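Local coordinates for protein succinate dehydrogenase subunit A (Mycolicibacterium smegmatis MC2 51, PDB 6LUM) that binds FAD as the flavoprotein subunit of succinate dehydrogenase and probably oxidises succinate to fumarate, passing the electrons on through the flavin, at residues L37-S42 against V156-E161; Y163-A168 against I182-A187; V227-L232 against L511-E516. One frame throughout, in Å; residues are numbered along the deposited sequence.

Overall arrangement
Going along the chain from the N terminus, contact 1 comes first: the loop after strand 31-35 meets strand 157-160, and 113 residues, many of them helical, are looped out between. Contact 2 follows almost at once and pairs the strands of the beta hairpin 162-172/175-185. Contact 3 comes last and brings helix 223-229 against helix 503-527, joining the FAD-binding and C-terminal family regions across 278 residues. The three stand in series, with none nested or crossed. Contacts 1 and 2 touch through Glu161 O and Leu186 N, and both reach FAD. Lys230 packs on Asp166 and Ile167, linking contacts 2 and 3, whereas contacts 1 and 3 stay about 13 Å apart between nearest atoms.

Contact 1: residues L37-S42 against V156-E161; sequences LYPTRS and VEFFNE. With FAD (flavin-adenine dinucleotide), chain Y.
At the edge of the Rossmann-type parallel sheet that holds FAD, the loop following strand 31-35 lays Tyr38 and Pro39 against Phe158 and Asn160 of edge strand 157-160. No hydrogen bond spans the segments; CH-pi contacts do the work. Asn160 CB sits over one face of the Tyr38 ring, 4.2 Å from its centroid, and the amide stacks with the planes 15° apart. With Asn160 CG anti to the carbonyl carbon (chi1 -54°), the amide runs out over the CD2-CE2 side of the ring and past its rim, ND2 3.9 Å from Tyr38 CE2. A proline suits the next place: Pro39 CG rests over the Phe158 ring, 3.9 Å from the centroid. Glu161 OE2 comes to the edge of the Tyr38 ring, near its plane, and is salt-bridged to Arg74 of subunit B, while Tyr38 OH bonds Glu134 of that subunit. With an alanine at Tyr38, the Asn160 amide would probably lose the surface it stacks on, and Glu134 of subunit B its hydroxyl partner. Leu37 and Ser42 border the adenosine ribose, a position typical of the loop after the second strand in dinucleotide-binding Rossmann domains.

Contact 2: residues Y163-A168 against I182-A187; sequences YALDIA and IAYELA. With FAD (flavin-adenine dinucleotide), chain Y.
Among the apolar contacts, Leu165 and Tyr184 run alongside each other in the same direction, with Leu165 CD1 3.8 Å from Tyr184 CB. Tyr184 CG stands opposite its own backbone N (chi1 174°), which carries the ring away from the partner strand and leaves CB to meet the leucine. Toward one end lies Ile182, which buries more surface here than any other residue; its CD1 comes to 4.1 Å from Ala168 CB, the branched isoleucine reaching the small methyl of the alanine. At the other, Tyr163 CE1 lies 4.0 Å from Leu186 CB. Ala164 and Ala183 turn their methyls to the other face of the sheet, Ala164 CB lying 3.9 Å from N1A of the FAD adenine.

Outward lies the polar frame of an antiparallel hairpin. Two residues, Leu165 and Asp166, stand across from the single Ile182, as in a classic beta bulge: Ile182 O takes Leu165 N at 2.8 Å and Asp166 N at 3.0 Å, both in the carbonyl plane, and two donors grip one oxygen. Ile182 N returns a bond to Asp166 O of 2.8 Å, and Tyr163 N gives one to Tyr184 O. On the side away from strand 175-185, Ala164 N makes a weak hydrogen bond to FAD N1A, 3.3 Å away.

Strand 191-195 flanks strand 175-185 across from strand 162-172. Helix 503-527 covers Leu165, Tyr184 and Leu186, while Val435 of helix 433-443 packs on Ile182 and Asp166.

Contact 3: residues V227-L232 against L511-E516; sequences VFRKGL and LGFLLE
Arg229 meets Glu516 in a salt bridge between NE and OE2, with their side chains crossing at about a right angle. The modelled 2.4 Å from Arg229 NE to Glu516 OE2 is too short to be taken literally at this resolution, but the pairing is plain. Both chains leave the backbone with CG anti to the carbonyl carbon (chi1 -80° in Arg229) and then run extended, which carries the charged ends of both toward each other. The carboxylate stands perpendicular to the guanidinium and reaches its edge at NE, a single-point contact rather than a coplanar two-point pair. Glu516 OE2 also has a long, weak ion pair with Lys556.

The two helices, 223-229 and 503-527, come from the FAD-binding and C-terminal family regions, and the first ends in a Schellman motif. Gly231 adopts positive phi (104°) there, a conformation that suits glycine, which has no CB to press on the carbonyl before it.

Beyond the bridge, the Phe513 ring reaches across to Arg229 NH1 and meets it obliquely, the guanidinium and ring planes 53° apart. Gly512 brings only backbone near the guanidinium. Phe228, with CG opposite the backbone N, turns its ring edge to the acid: CD2 lies 4.1 Å from Glu516 OE1, which sits near the ring plane.

Contact 1: residues L37-S42 against V156-E161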
loop_
_atom_site.group_PDB
_atom_site.type_symbol
_atom_site.label_atom_id
_atom_site.label_comp_id
_atom_site.label_asym_id
_atom_site.label_seq_id
_atom_site.Cartn_x
_atom_site.Cartn_y
_atom_site.Cartn_z
ATOM N N LEU D 37 2.364 -16.694 -29.667
ATOM C CA LEU D 37 2.085 -15.317 -30.030
ATOM C C LEU D 37 2.136 -14.489 -28.765
ATOM O O LEU D 37 2.566 -14.951 -27.716
ATOM C CB LEU D 37 0.709 -15.168 -30.680
ATOM C CG LEU D 37 0.372 -16.024 -31.889
ATOM C CD1 LEU D 37 -1.099 -16.207 -31.984
ATOM C CD2 LEU D 37 0.883 -15.377 -33.128
ATOM N N TYR D 38 1.707 -13.255 -28.867
ATOM C CA TYR D 38 1.386 -12.526 -27.663
ATOM C C TYR D 38 -0.070 -12.804 -27.315
ATOM O O TYR D 38 -0.860 -13.114 -28.202
ATOM C CB TYR D 38 1.642 -11.040 -27.852
ATOM C CG TYR D 38 3.083 -10.705 -27.601
ATOM C CD1 TYR D 38 4.043 -10.966 -28.549
ATOM C CD2 TYR D 38 3.488 -10.178 -26.399
ATOM C CE1 TYR D 38 5.358 -10.689 -28.313
ATOM C CE2 TYR D 38 4.801 -9.897 -26.157
ATOM C CZ TYR D 38 5.731 -10.154 -27.118
ATOM O OH TYR D 38 7.047 -9.870 -26.876
ATOM N N PRO D 39 -0.441 -12.759 -26.040
ATOM C CA PRO D 39 -1.784 -13.206 -25.666
ATOM C C PRO D 39 -2.896 -12.586 -26.481
ATOM O O PRO D 39 -3.866 -13.274 -26.798
ATOM C CB PRO D 39 -1.866 -12.799 -24.200
ATOM C CG PRO D 39 -0.509 -12.876 -23.745
ATOM C CD PRO D 39 0.361 -12.441 -24.855
ATOM N N THR D 40 -2.774 -11.321 -26.854
ATOM C CA THR D 40 -3.832 -10.595 -27.536
ATOM C C THR D 40 -3.773 -10.720 -29.047
ATOM O O THR D 40 -4.602 -10.125 -29.732
ATOM C CB THR D 40 -3.779 -9.127 -27.144
ATOM O OG1 THR D 40 -2.416 -8.704 -27.081
ATOM C CG2 THR D 40 -4.412 -8.935 -25.793
ATOM N N ARG D 41 -2.832 -11.478 -29.583
ATOM C CA ARG D 41 -2.720 -11.697 -31.011
ATOM C C ARG D 41 -3.495 -12.913 -31.471
ATOM O O ARG D 41 -3.325 -13.343 -32.612
ATOM C CB ARG D 41 -1.258 -11.861 -31.394
ATOM C CG ARG D 41 -0.583 -10.645 -31.927
ATOM C CD ARG D 41 -0.775 -9.488 -31.037
ATOM N NE ARG D 41 0.350 -8.578 -31.068
ATOM C CZ ARG D 41 0.254 -7.299 -30.759
ATOM N NH1 ARG D 41 -0.908 -6.801 -30.418
ATOM N NH2 ARG D 41 1.313 -6.522 -30.797
ATOM N N SER D 42 -4.337 -13.474 -30.615
ATOM C CA SER D 42 -4.936 -14.780 -30.817
ATOM C C SER D 42 -6.217 -14.688 -31.621
ATOM O O SER D 42 -6.903 -13.673 -31.634
ATOM C CB SER D 42 -5.220 -15.432 -29.481
ATOM O OG SER D 42 -4.101 -15.308 -28.642
ATOM N N VAL D 156 -0.287 -13.026 -13.832
ATOM C CA VAL D 156 0.013 -14.343 -14.373
ATOM C C VAL D 156 1.356 -14.292 -15.086
ATOM O O VAL D 156 1.730 -13.272 -15.670
ATOM C CB VAL D 156 -1.118 -14.805 -15.309
ATOM C CG1 VAL D 156 -0.766 -16.097 -15.979
ATOM C CG2 VAL D 156 -2.389 -14.968 -14.527
ATOM N N GLU D 157 2.106 -15.388 -15.015
ATOM C CA GLU D 157 3.377 -15.488 -15.715
ATOM C C GLU D 157 3.124 -15.930 -17.144
ATOM O O GLU D 157 2.486 -16.959 -17.371
ATOM C CB GLU D 157 4.303 -16.470 -15.010
ATOM N N PHE D 158 3.617 -15.156 -18.103
ATOM C CA PHE D 158 3.449 -15.444 -19.517
ATOM C C PHE D 158 4.808 -15.718 -20.128
ATOM O O PHE D 158 5.758 -14.972 -19.890
ATOM C CB PHE D 158 2.792 -14.281 -20.248
ATOM C CG PHE D 158 1.308 -14.294 -20.197
ATOM C CD1 PHE D 158 0.593 -15.181 -20.950
ATOM C CD2 PHE D 158 0.630 -13.403 -19.411
ATOM C CE1 PHE D 158 -0.762 -15.187 -20.906
ATOM C CE2 PHE D 158 -0.719 -13.408 -19.368
ATOM C CZ PHE D 158 -1.416 -14.299 -20.115
ATOM N N PHE D 159 4.896 -16.774 -20.913
ATOM C CA PHE D 159 6.092 -17.096 -21.673
ATOM C C PHE D 159 5.734 -16.890 -23.136
ATOM O O PHE D 159 5.281 -17.810 -23.806
ATOM C CB PHE D 159 6.553 -18.511 -21.395
ATOM C CG PHE D 159 7.091 -18.708 -20.014
ATOM C CD1 PHE D 159 8.435 -18.580 -19.759
ATOM C CD2 PHE D 159 6.252 -19.014 -18.971
ATOM C CE1 PHE D 159 8.918 -18.751 -18.505
ATOM C CE2 PHE D 159 6.737 -19.181 -17.717
ATOM C CZ PHE D 159 8.069 -19.048 -17.484
ATOM N N ASN D 160 5.926 -15.674 -23.624
ATOM C CA ASN D 160 5.483 -15.318 -24.962
ATOM C C ASN D 160 6.465 -15.813 -26.005
ATOM O O ASN D 160 7.678 -15.728 -25.822
ATOM C CB ASN D 160 5.324 -13.810 -25.087
ATOM C CG ASN D 160 4.435 -13.236 -24.031
ATOM O OD1 ASN D 160 3.243 -13.496 -24.008
ATOM N ND2 ASN D 160 5.006 -12.444 -23.147
ATOM N N GLU D 161 5.928 -16.326 -27.105
ATOM C CA GLU D 161 6.709 -16.872 -28.207
ATOM C C GLU D 161 7.532 -18.078 -27.758
ATOM O O GLU D 161 8.752 -18.117 -27.873
ATOM C CB GLU D 161 7.567 -15.784 -28.840
ATOM C CG GLU D 161 6.716 -14.779 -29.569
ATOM C CD GLU D 161 7.503 -13.637 -30.138
ATOM O OE1 GLU D 161 8.695 -13.507 -29.799
ATOM O OE2 GLU D 161 6.933 -12.872 -30.940
HETATM P PA FAD Y . -7.403 -19.486 -30.217
HETATM O O1A FAD Y . -7.981 -18.182 -29.726
HETATM O O2A FAD Y . -7.808 -20.030 -31.567
HETATM O O5B FAD Y . -5.798 -19.370 -30.185
HETATM C C5B FAD Y . -5.002 -20.433 -29.664
HETATM C C4B FAD Y . -3.958 -19.864 -28.712
HETATM O O4B FAD Y . -3.107 -20.913 -28.241
HETATM C C3B FAD Y . -3.086 -18.829 -29.404
HETATM O O3B FAD Y . -3.305 -17.540 -28.815
HETATM C C2B FAD Y . -1.650 -19.311 -29.247
HETATM O O2B FAD Y . -0.820 -18.373 -28.552
HETATM C C1B FAD Y . -1.725 -20.611 -28.459
HETATM N N9A FAD Y . -1.084 -21.705 -29.231
HETATM C C8A FAD Y . -1.598 -22.308 -30.320
HETATM N N7A FAD Y . -0.760 -23.268 -30.789
HETATM C C5A FAD Y . 0.321 -23.289 -29.987
HETATM C C6A FAD Y . 1.584 -24.060 -29.916
HETATM N N6A FAD Y . 1.865 -25.030 -30.819
HETATM N N1A FAD Y . 2.445 -23.765 -28.917
HETATM C C2A FAD Y . 2.178 -22.805 -28.013
HETATM N N3A FAD Y . 1.055 -22.066 -28.018
HETATM C C4A FAD Y . 0.102 -22.256 -28.963
HETATM N N1 FAD Y . -16.813 -18.043 -32.766
HETATM C C2 FAD Y . -17.959 -17.500 -32.282
HETATM O O2 FAD Y . -18.541 -18.075 -31.336
HETATM N N3 FAD Y . -18.494 -16.371 -32.777
HETATM C C4 FAD Y . -17.932 -15.696 -33.788
HETATM O O4 FAD Y . -18.454 -14.648 -34.227
HETATM C C4X FAD Y . -16.676 -16.222 -34.375
HETATM N N5 FAD Y . -16.046 -15.601 -35.397
HETATM C C5X FAD Y . -14.901 -16.106 -35.912
HETATM C C6 FAD Y . -14.270 -15.450 -36.963
HETATM C C7 FAD Y . -13.092 -15.962 -37.497
HETATM C C7M FAD Y . -12.412 -15.249 -38.637
HETATM C C8 FAD Y . -12.505 -17.211 -36.946
HETATM C C8M FAD Y . -11.229 -17.762 -37.528
HETATM C C9 FAD Y . -13.132 -17.871 -35.896
HETATM C C9A FAD Y . -14.308 -17.359 -35.361
HETATM N N10 FAD Y . -14.950 -18.021 -34.295
HETATM C C10 FAD Y . -16.139 -17.469 -33.784
HETATM C "C1'" FAD Y . -14.393 -19.254 -33.734
HETATM C "C2'" FAD Y . -13.981 -19.014 -32.286
HETATM O "O2'" FAD Y . -13.290 -17.763 -32.187
HETATM C "C3'" FAD Y . -13.079 -20.133 -31.781
HETATM O "O3'" FAD Y . -13.882 -21.250 -31.381
HETATM C "C4'" FAD Y . -12.237 -19.664 -30.600
HETATM O "O4'" FAD Y . -11.701 -18.367 -30.885
HETATM C "C5'" FAD Y . -11.096 -20.636 -30.321
HETATM O "O5'" FAD Y . -10.088 -19.978 -29.554
HETATM P P FAD Y . -9.181 -20.806 -28.512
HETATM O O1P FAD Y . -9.242 -20.106 -27.175
HETATM O O2P FAD Y . -9.553 -22.265 -28.616
HETATM O O3P FAD Y . -7.699 -20.618 -29.111
#

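Contact 2: residues Y163-A168 against I182-A187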
loop_
_atom_site.group_PDB
_atom_site.type_symbol
_atom_site.label_atom_id
_atom_site.label_comp_id
_atom_site.label_asym_id
_atom_site.label_seq_id
_atom_site.Cartn_x
_atom_site.Cartn_y
_atom_site.Cartn_z
ATOM N N TYR D 163 7.099 -21.967 -28.659
ATOM C CA TYR D 163 6.386 -22.985 -29.420
ATOM C C TYR D 163 6.487 -24.308 -28.684
ATOM O O TYR D 163 7.472 -25.026 -28.823
ATOM C CB TYR D 163 6.956 -23.109 -30.823
ATOM C CG TYR D 163 6.732 -21.906 -31.693
ATOM C CD1 TYR D 163 7.246 -20.672 -31.347
ATOM C CD2 TYR D 163 6.023 -22.007 -32.867
ATOM C CE1 TYR D 163 7.045 -19.582 -32.126
ATOM C CE2 TYR D 163 5.826 -20.921 -33.659
ATOM C CZ TYR D 163 6.337 -19.708 -33.284
ATOM O OH TYR D 163 6.137 -18.608 -34.076
ATOM N N ALA D 164 5.465 -24.653 -27.909
ATOM C CA ALA D 164 5.440 -25.941 -27.231
ATOM C C ALA D 164 5.420 -27.073 -28.239
ATOM O O ALA D 164 4.426 -27.265 -28.934
ATOM C CB ALA D 164 4.233 -26.052 -26.309
ATOM N N LEU D 165 6.502 -27.843 -28.306
ATOM C CA LEU D 165 6.682 -28.834 -29.352
ATOM C C LEU D 165 6.392 -30.258 -28.917
ATOM O O LEU D 165 6.146 -31.104 -29.778
ATOM C CB LEU D 165 8.110 -28.773 -29.894
ATOM C CG LEU D 165 8.417 -27.568 -30.768
ATOM C CD1 LEU D 165 9.852 -27.572 -31.199
ATOM C CD2 LEU D 165 7.507 -27.578 -31.960
ATOM N N ASP D 166 6.416 -30.560 -27.624
ATOM C CA ASP D 166 6.155 -31.938 -27.230
ATOM C C ASP D 166 5.693 -31.978 -25.787
ATOM O O ASP D 166 5.841 -31.011 -25.047
ATOM C CB ASP D 166 7.396 -32.807 -27.409
ATOM C CG ASP D 166 7.058 -34.224 -27.785
ATOM O OD1 ASP D 166 7.977 -35.070 -27.805
ATOM O OD2 ASP D 166 5.872 -34.495 -28.064
ATOM N N ILE D 167 5.121 -33.113 -25.396
ATOM C CA ILE D 167 4.850 -33.386 -23.993
ATOM C C ILE D 167 5.554 -34.679 -23.616
ATOM O O ILE D 167 5.914 -35.493 -24.468
ATOM C CB ILE D 167 3.349 -33.471 -23.655
ATOM C CG1 ILE D 167 2.726 -34.714 -24.258
ATOM C CG2 ILE D 167 2.625 -32.255 -24.141
ATOM C CD1 ILE D 167 1.248 -34.740 -24.111
ATOM N N ALA D 168 5.750 -34.856 -22.317
ATOM C CA ALA D 168 6.474 -35.994 -21.773
ATOM C C ALA D 168 5.506 -36.836 -20.960
ATOM O O ALA D 168 5.100 -36.442 -19.867
ATOM C CB ALA D 168 7.643 -35.525 -20.916
ATOM N N ILE D 182 7.810 -29.816 -23.379
ATOM C CA ILE D 182 9.049 -29.387 -24.011
ATOM C C ILE D 182 8.708 -28.316 -25.032
ATOM O O ILE D 182 7.991 -28.582 -26.004
ATOM C CB ILE D 182 9.779 -30.564 -24.671
ATOM C CG1 ILE D 182 10.307 -31.530 -23.622
ATOM C CG2 ILE D 182 10.899 -30.064 -25.525
ATOM C CD1 ILE D 182 9.369 -32.626 -23.271
ATOM N N ALA D 183 9.227 -27.113 -24.810
ATOM C CA ALA D 183 8.938 -25.929 -25.597
ATOM C C ALA D 183 10.212 -25.403 -26.235
ATOM O O ALA D 183 11.319 -25.755 -25.844
ATOM C CB ALA D 183 8.304 -24.841 -24.732
ATOM N N TYR D 184 10.043 -24.519 -27.205
ATOM C CA TYR D 184 11.144 -23.968 -27.983
ATOM C C TYR D 184 11.019 -22.455 -27.964
ATOM O O TYR D 184 10.098 -21.904 -28.561
ATOM C CB TYR D 184 11.106 -24.506 -29.407
ATOM C CG TYR D 184 12.099 -23.912 -30.366
ATOM C CD1 TYR D 184 13.280 -24.555 -30.648
ATOM C CD2 TYR D 184 11.836 -22.731 -31.020
ATOM C CE1 TYR D 184 14.176 -24.028 -31.531
ATOM C CE2 TYR D 184 12.730 -22.195 -31.901
ATOM C CZ TYR D 184 13.897 -22.847 -32.155
ATOM O OH TYR D 184 14.788 -22.308 -33.042
ATOM N N GLU D 185 11.936 -21.783 -27.286
ATOM C CA GLU D 185 11.903 -20.331 -27.226
ATOM C C GLU D 185 12.321 -19.752 -28.563
ATOM O O GLU D 185 13.457 -19.941 -28.994
ATOM C CB GLU D 185 12.823 -19.830 -26.129
ATOM C CG GLU D 185 12.697 -18.363 -25.864
ATOM C CD GLU D 185 13.713 -17.870 -24.867
ATOM O OE1 GLU D 185 14.773 -18.507 -24.738
ATOM O OE2 GLU D 185 13.456 -16.844 -24.209
ATOM N N LEU D 186 11.412 -19.036 -29.221
ATOM C CA LEU D 186 11.723 -18.491 -30.536
ATOM C C LEU D 186 12.862 -17.494 -30.465
ATOM O O LEU D 186 13.696 -17.438 -31.366
ATOM C CB LEU D 186 10.492 -17.824 -31.141
ATOM C CG LEU D 186 10.712 -17.029 -32.426
ATOM C CD1 LEU D 186 10.730 -17.935 -33.611
ATOM C CD2 LEU D 186 9.662 -15.973 -32.590
ATOM N N ALA D 187 12.926 -16.715 -29.387
ATOM C CA ALA D 187 13.814 -15.560 -29.340
ATOM C C ALA D 187 15.273 -15.943 -29.184
ATOM O O ALA D 187 16.151 -15.185 -29.598
ATOM C CB ALA D 187 13.405 -14.643 -28.197
HETATM P PA FAD Y . -7.403 -19.486 -30.217
HETATM O O1A FAD Y . -7.981 -18.182 -29.726
HETATM O O2A FAD Y . -7.808 -20.030 -31.567
HETATM O O5B FAD Y . -5.798 -19.370 -30.185
HETATM C C5B FAD Y . -5.002 -20.433 -29.664
HETATM C C4B FAD Y . -3.958 -19.864 -28.712
HETATM O O4B FAD Y . -3.107 -20.913 -28.241
HETATM C C3B FAD Y . -3.086 -18.829 -29.404
HETATM O O3B FAD Y . -3.305 -17.540 -28.815
HETATM C C2B FAD Y . -1.650 -19.311 -29.247
HETATM O O2B FAD Y . -0.820 -18.373 -28.552
HETATM C C1B FAD Y . -1.725 -20.611 -28.459
HETATM N N9A FAD Y . -1.084 -21.705 -29.231
HETATM C C8A FAD Y . -1.598 -22.308 -30.320
HETATM N N7A FAD Y . -0.760 -23.268 -30.789
HETATM C C5A FAD Y . 0.321 -23.289 -29.987
HETATM C C6A FAD Y . 1.584 -24.060 -29.916
HETATM N N6A FAD Y . 1.865 -25.030 -30.819
HETATM N N1A FAD Y . 2.445 -23.765 -28.917
HETATM C C2A FAD Y . 2.178 -22.805 -28.013
HETATM N N3A FAD Y . 1.055 -22.066 -28.018
HETATM C C4A FAD Y . 0.102 -22.256 -28.963
HETATM N N1 FAD Y . -16.813 -18.043 -32.766
HETATM C C2 FAD Y . -17.959 -17.500 -32.282
HETATM O O2 FAD Y . -18.541 -18.075 -31.336
HETATM N N3 FAD Y . -18.494 -16.371 -32.777
HETATM C C4 FAD Y . -17.932 -15.696 -33.788
HETATM O O4 FAD Y . -18.454 -14.648 -34.227
HETATM C C4X FAD Y . -16.676 -16.222 -34.375
HETATM N N5 FAD Y . -16.046 -15.601 -35.397
HETATM C C5X FAD Y . -14.901 -16.106 -35.912
HETATM C C6 FAD Y . -14.270 -15.450 -36.963
HETATM C C7 FAD Y . -13.092 -15.962 -37.497
HETATM C C7M FAD Y . -12.412 -15.249 -38.637
HETATM C C8 FAD Y . -12.505 -17.211 -36.946
HETATM C C8M FAD Y . -11.229 -17.762 -37.528
HETATM C C9 FAD Y . -13.132 -17.871 -35.896
HETATM C C9A FAD Y . -14.308 -17.359 -35.361
HETATM N N10 FAD Y . -14.950 -18.021 -34.295
HETATM C C10 FAD Y . -16.139 -17.469 -33.784
HETATM C "C1'" FAD Y . -14.393 -19.254 -33.734
HETATM C "C2'" FAD Y . -13.981 -19.014 -32.286
HETATM O "O2'" FAD Y . -13.290 -17.763 -32.187
HETATM C "C3'" FAD Y . -13.079 -20.133 -31.781
HETATM O "O3'" FAD Y . -13.882 -21.250 -31.381
HETATM C "C4'" FAD Y . -12.237 -19.664 -30.600
HETATM O "O4'" FAD Y . -11.701 -18.367 -30.885
HETATM C "C5'" FAD Y . -11.096 -20.636 -30.321
HETATM O "O5'" FAD Y . -10.088 -19.978 -29.554
HETATM P P FAD Y . -9.181 -20.806 -28.512
HETATM O O1P FAD Y . -9.242 -20.106 -27.175
HETATM O O2P FAD Y . -9.553 -22.265 -28.616
HETATM O O3P FAD Y . -7.699 -20.618 -29.111
#

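Contact 3: residues V227-L232 against L511-E516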
loop_
_atom_site.group_PDB
_atom_site.type_symbol
_atom_site.label_atom_id
_atom_site.label_comp_id
_atom_site.label_asym_id
_atom_site.label_seq_id
_atom_site.Cartn_x
_atom_site.Cartn_y
_atom_site.Cartn_z
ATOM N N VAL D 227 -0.856 -34.265 -29.234
ATOM C CA VAL D 227 -1.635 -35.325 -28.613
ATOM C C VAL D 227 -1.791 -36.512 -29.551
ATOM O O VAL D 227 -1.883 -37.655 -29.102
ATOM C CB VAL D 227 -2.987 -34.748 -28.164
ATOM C CG1 VAL D 227 -3.999 -35.835 -27.934
ATOM C CG2 VAL D 227 -2.796 -33.928 -26.912
ATOM N N PHE D 228 -1.784 -36.280 -30.855
ATOM C CA PHE D 228 -1.929 -37.380 -31.793
ATOM C C PHE D 228 -0.630 -38.139 -31.987
ATOM O O PHE D 228 -0.657 -39.344 -32.240
ATOM C CB PHE D 228 -2.429 -36.840 -33.124
ATOM C CG PHE D 228 -2.803 -37.891 -34.099
ATOM C CD1 PHE D 228 -3.862 -38.727 -33.855
ATOM C CD2 PHE D 228 -2.108 -38.029 -35.273
ATOM C CE1 PHE D 228 -4.208 -39.684 -34.759
ATOM C CE2 PHE D 228 -2.448 -38.991 -36.173
ATOM C CZ PHE D 228 -3.498 -39.817 -35.918
ATOM N N ARG D 229 0.508 -37.461 -31.879
ATOM C CA ARG D 229 1.788 -38.140 -32.005
ATOM C C ARG D 229 2.140 -38.927 -30.757
ATOM O O ARG D 229 2.812 -39.956 -30.854
ATOM C CB ARG D 229 2.889 -37.130 -32.303
ATOM C CG ARG D 229 2.940 -36.716 -33.744
ATOM C CD ARG D 229 3.857 -35.539 -33.957
ATOM N NE ARG D 229 4.325 -35.474 -35.337
ATOM C CZ ARG D 229 5.009 -34.459 -35.847
ATOM N NH1 ARG D 229 5.308 -33.418 -35.093
ATOM N NH2 ARG D 229 5.399 -34.487 -37.110
ATOM N N LYS D 230 1.707 -38.469 -29.583
ATOM C CA LYS D 230 1.991 -39.212 -28.363
ATOM C C LYS D 230 1.282 -40.554 -28.305
ATOM O O LYS D 230 1.574 -41.344 -27.405
ATOM C CB LYS D 230 1.600 -38.398 -27.137
ATOM C CG LYS D 230 2.449 -37.181 -26.920
ATOM C CD LYS D 230 3.918 -37.527 -26.939
ATOM C CE LYS D 230 4.314 -38.324 -25.719
ATOM N NZ LYS D 230 5.777 -38.560 -25.682
ATOM N N GLY D 231 0.370 -40.836 -29.223
ATOM C CA GLY D 231 -0.378 -42.070 -29.212
ATOM C C GLY D 231 -1.800 -41.942 -28.719
ATOM O O GLY D 231 -2.557 -42.910 -28.820
ATOM N N LEU D 232 -2.177 -40.789 -28.182
ATOM C CA LEU D 232 -3.541 -40.555 -27.758
ATOM C C LEU D 232 -4.437 -40.377 -28.981
ATOM O O LEU D 232 -3.950 -40.131 -30.083
ATOM C CB LEU D 232 -3.594 -39.329 -26.854
ATOM C CG LEU D 232 -2.552 -39.343 -25.741
ATOM C CD1 LEU D 232 -2.416 -37.992 -25.087
ATOM C CD2 LEU D 232 -2.934 -40.371 -24.722
ATOM N N LEU D 511 4.478 -27.435 -40.807
ATOM C CA LEU D 511 4.038 -28.223 -41.950
ATOM C C LEU D 511 3.935 -29.699 -41.596
ATOM O O LEU D 511 3.070 -30.410 -42.121
ATOM C CB LEU D 511 4.987 -28.012 -43.121
ATOM C CG LEU D 511 4.737 -28.857 -44.355
ATOM C CD1 LEU D 511 3.347 -28.620 -44.859
ATOM C CD2 LEU D 511 5.748 -28.530 -45.408
ATOM N N GLY D 512 4.806 -30.179 -40.711
ATOM C CA GLY D 512 4.664 -31.558 -40.249
ATOM C C GLY D 512 3.301 -31.839 -39.636
ATOM O O GLY D 512 2.621 -32.814 -39.996
ATOM N N PHE D 513 2.884 -30.988 -38.697
ATOM C CA PHE D 513 1.566 -31.114 -38.085
ATOM C C PHE D 513 0.457 -31.027 -39.120
ATOM O O PHE D 513 -0.532 -31.765 -39.044
ATOM C CB PHE D 513 1.370 -30.025 -37.040
ATOM C CG PHE D 513 2.294 -30.128 -35.876
ATOM C CD1 PHE D 513 2.399 -31.296 -35.161
ATOM C CD2 PHE D 513 3.051 -29.048 -35.484
ATOM C CE1 PHE D 513 3.242 -31.382 -34.084
ATOM C CE2 PHE D 513 3.894 -29.135 -34.410
ATOM C CZ PHE D 513 3.991 -30.304 -33.711
ATOM N N LEU D 514 0.580 -30.098 -40.069
ATOM C CA LEU D 514 -0.444 -29.975 -41.100
ATOM C C LEU D 514 -0.609 -31.276 -41.864
ATOM O O LEU D 514 -1.734 -31.685 -42.163
ATOM C CB LEU D 514 -0.102 -28.843 -42.061
ATOM C CG LEU D 514 -0.303 -27.418 -41.569
ATOM C CD1 LEU D 514 -0.169 -26.452 -42.710
ATOM C CD2 LEU D 514 -1.650 -27.303 -40.938
ATOM N N LEU D 515 0.495 -31.948 -42.182
ATOM C CA LEU D 515 0.388 -33.195 -42.936
ATOM C C LEU D 515 -0.281 -34.291 -42.117
ATOM O O LEU D 515 -1.145 -35.022 -42.629
ATOM C CB LEU D 515 1.765 -33.646 -43.405
ATOM C CG LEU D 515 2.385 -32.865 -44.555
ATOM C CD1 LEU D 515 3.848 -33.146 -44.588
ATOM C CD2 LEU D 515 1.752 -33.248 -45.859
ATOM N N GLU D 516 0.092 -34.415 -40.838
ATOM C CA GLU D 516 -0.560 -35.418 -39.992
ATOM C C GLU D 516 -2.063 -35.194 -39.911
ATOM O O GLU D 516 -2.858 -36.122 -40.123
ATOM C CB GLU D 516 0.025 -35.413 -38.589
ATOM C CG GLU D 516 1.384 -36.004 -38.484
ATOM C CD GLU D 516 1.824 -36.103 -37.053
ATOM O OE1 GLU D 516 1.082 -35.607 -36.180
ATOM O OE2 GLU D 516 2.903 -36.674 -36.799
#